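Local coordinates for alpha-glucosidase (Pseudoalteromonas sp. K8, PDB 5HQA), which hydrolyses alpha-glucosidic bonds as a chloride-activated family 97 glycoside hydrolase that holds a calcium ion at its sugar-binding pocket, at residues N253-V258 with T447-I452. Residues are numbered along the deposited sequence; the frame is centred on the assembly and turned at random.
Sequences NKLGDV and TYPNWI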
loop_
_atom_site.group_PDB
_atom_site.type_symbol
_atom_site.label_atom_id
_atom_site.label_comp_id
_atom_site.label_asym_id
_atom_site.label_seq_id
_atom_site.Cartn_x
_atom_site.Cartn_y
_atom_site.Cartn_z
ATOM N N ASN A 253 -10.498 14.734 -4.090
ATOM C CA ASN A 253 -11.353 13.870 -4.898
ATOM C C ASN A 253 -11.821 14.543 -6.184
ATOM O O ASN A 253 -12.439 15.612 -6.153
ATOM C CB ASN A 253 -12.565 13.452 -4.058
ATOM C CG ASN A 253 -13.614 12.702 -4.867
ATOM O OD1 ASN A 253 -13.296 11.989 -5.820
ATOM N ND2 ASN A 253 -14.875 12.857 -4.483
ATOM N N LYS A 254 -11.534 13.901 -7.317
ATOM C CA LYS A 254 -11.970 14.370 -8.626
ATOM C C LYS A 254 -13.153 13.586 -9.186
ATOM O O LYS A 254 -13.603 13.887 -10.301
ATOM C CB LYS A 254 -10.812 14.306 -9.624
ATOM C CG LYS A 254 -9.699 15.318 -9.382
ATOM C CD LYS A 254 -8.632 15.220 -10.488
ATOM C CE LYS A 254 -7.374 16.025 -10.166
ATOM N NZ LYS A 254 -7.673 17.428 -9.794
ATOM N N LEU A 255 -13.678 12.600 -8.457
ATOM C CA LEU A 255 -14.714 11.724 -8.993
ATOM C C LEU A 255 -16.111 12.059 -8.483
ATOM O O LEU A 255 -17.058 11.327 -8.781
ATOM C CB LEU A 255 -14.381 10.260 -8.689
ATOM C CG LEU A 255 -13.107 9.728 -9.349
ATOM C CD1 LEU A 255 -12.901 8.267 -9.010
ATOM C CD2 LEU A 255 -13.160 9.919 -10.862
ATOM N N GLY A 256 -16.266 13.144 -7.728
ATOM C CA GLY A 256 -17.597 13.530 -7.283
ATOM C C GLY A 256 -18.170 12.538 -6.286
ATOM O O GLY A 256 -17.484 12.072 -5.371
ATOM N N ASP A 257 -19.457 12.223 -6.452
ATOM C CA ASP A 257 -20.133 11.252 -5.602
ATOM C C ASP A 257 -19.504 9.881 -5.784
ATOM O O ASP A 257 -19.593 9.301 -6.871
ATOM C CB ASP A 257 -21.625 11.199 -5.946
ATOM C CG ASP A 257 -22.434 10.363 -4.969
ATOM O OD1 ASP A 257 -21.849 9.516 -4.260
ATOM O OD2 ASP A 257 -23.671 10.554 -4.910
ATOM N N VAL A 258 -18.867 9.350 -4.741
ATOM C CA VAL A 258 -18.243 8.034 -4.846
ATOM C C VAL A 258 -18.897 7.079 -3.855
ATOM O O VAL A 258 -18.263 6.132 -3.365
ATOM C CB VAL A 258 -16.716 8.113 -4.642
ATOM C CG1 VAL A 258 -16.070 8.855 -5.806
ATOM C CG2 VAL A 258 -16.384 8.805 -3.338
ATOM N N THR A 447 -7.589 11.339 -4.523
ATOM C CA THR A 447 -8.026 11.987 -5.752
ATOM C C THR A 447 -8.989 11.104 -6.536
ATOM O O THR A 447 -9.932 11.608 -7.161
ATOM C CB THR A 447 -6.800 12.316 -6.602
ATOM O OG1 THR A 447 -5.791 12.902 -5.764
ATOM C CG2 THR A 447 -7.158 13.279 -7.716
ATOM N N TYR A 448 -8.748 9.791 -6.519
ATOM C CA TYR A 448 -9.530 8.799 -7.261
ATOM C C TYR A 448 -9.959 7.726 -6.276
ATOM O O TYR A 448 -9.315 6.675 -6.165
ATOM C CB TYR A 448 -8.718 8.198 -8.408
ATOM C CG TYR A 448 -8.212 9.264 -9.339
ATOM C CD1 TYR A 448 -9.050 9.833 -10.290
ATOM C CD2 TYR A 448 -6.914 9.738 -9.237
ATOM C CE1 TYR A 448 -8.600 10.832 -11.136
ATOM C CE2 TYR A 448 -6.454 10.733 -10.080
ATOM C CZ TYR A 448 -7.303 11.276 -11.022
ATOM O OH TYR A 448 -6.841 12.268 -11.853
ATOM N N PRO A 449 -11.044 7.965 -5.535
ATOM C CA PRO A 449 -11.413 7.052 -4.449
ATOM C C PRO A 449 -11.877 5.676 -4.901
ATOM O O PRO A 449 -12.193 4.852 -4.036
ATOM C CB PRO A 449 -12.546 7.801 -3.740
ATOM C CG PRO A 449 -12.290 9.266 -4.068
ATOM C CD PRO A 449 -11.776 9.243 -5.470
ATOM N N ASN A 450 -11.930 5.374 -6.196
ATOM C CA ASN A 450 -12.201 3.998 -6.597
ATOM C C ASN A 450 -10.934 3.160 -6.684
ATOM O O ASN A 450 -11.022 1.955 -6.941
ATOM C CB ASN A 450 -12.944 3.954 -7.935
ATOM C CG ASN A 450 -12.083 4.389 -9.084
ATOM O OD1 ASN A 450 -11.351 5.373 -8.981
ATOM N ND2 ASN A 450 -12.132 3.645 -10.183
ATOM N N TRP A 451 -9.759 3.760 -6.477
ATOM C CA TRP A 451 -8.509 2.998 -6.415
ATOM C C TRP A 451 -8.344 2.534 -4.971
ATOM O O TRP A 451 -7.637 3.138 -4.163
ATOM C CB TRP A 451 -7.328 3.843 -6.882
ATOM C CG TRP A 451 -6.199 3.014 -7.441
ATOM C CD1 TRP A 451 -6.073 1.652 -7.384
ATOM C CD2 TRP A 451 -5.066 3.489 -8.173
ATOM N NE1 TRP A 451 -4.927 1.253 -8.030
ATOM C CE2 TRP A 451 -4.291 2.362 -8.525
ATOM C CE3 TRP A 451 -4.633 4.758 -8.570
ATOM C CZ2 TRP A 451 -3.106 2.467 -9.253
ATOM C CZ3 TRP A 451 -3.457 4.861 -9.301
ATOM C CH2 TRP A 451 -2.708 3.722 -9.635
ATOM N N ILE A 452 -9.019 1.430 -4.645
ATOM C CA ILE A 452 -9.293 1.153 -3.236
ATOM C C ILE A 452 -8.123 0.468 -2.536
ATOM O O ILE A 452 -7.902 0.699 -1.341
ATOM C CB ILE A 452 -10.593 0.341 -3.084
ATOM C CG1 ILE A 452 -10.553 -0.932 -3.928
ATOM C CG2 ILE A 452 -11.777 1.201 -3.479
ATOM C CD1 ILE A 452 -11.768 -1.809 -3.743
#
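The Pro-449 ring packs against Asn-253, Leu-255 and Val-258: the first two reach its CD, Val-258 its CB. The side chain of Asn-253 crosses that of Pro-449 at about a right angle, OD1 lying 3.2 Å from Pro-449 CD. Leu-255 runs past the ring in the opposite direction and brings CD1 to 3.8 Å from the same CD, while Val-258 CG2 meets Pro-449 CB crosswise. A proline suits this place: its compact apolar ring also restrains the backbone at the second position of the type I turn from Tyr-448 to Trp-451.

Asn-253 is well chosen too, because both ends of its amide work within its own loop. With CG anti to the backbone N (chi1 172°), OD1 accepts from Leu-255 N at 2.7 Å, the donor standing above the carbonyl plane, and ND2 gives an in-plane bond to a lone pair of Gly-256 O. The amide is thus fixed in rotation. Beyond Pro-449, Leu-255 directs CD2 at the edge of the Tyr-448 ring, whereas CD1 closes to 3.3 Å on Asn-450 OD1, a buried oxygen without a hydrogen-bonding partner; Asn-450 ND2 binds Ile-431 O and Val-423 O.

Lys-254 joins the loops through its backbone: its N donates almost straight (176°) to a lone pair of Thr-447 O at 2.8 Å. Its long aliphatic chain lies alongside Thr-447, CG 3.7 Å from CG2, before NZ forms a salt bridge with the carboxylate of Glu-251, whose backbone O accepts a hydrogen bond from Thr-447 OG1.

An Asx-turn loop starting at Asn-253 thus packs on the type I turn, joined by one backbone hydrogen bond and apolar contacts, one loop leading towards strand 264-269 and the other into strand 451-454, of the parallel sheet belonging to the TIM-barrel domain of family 97.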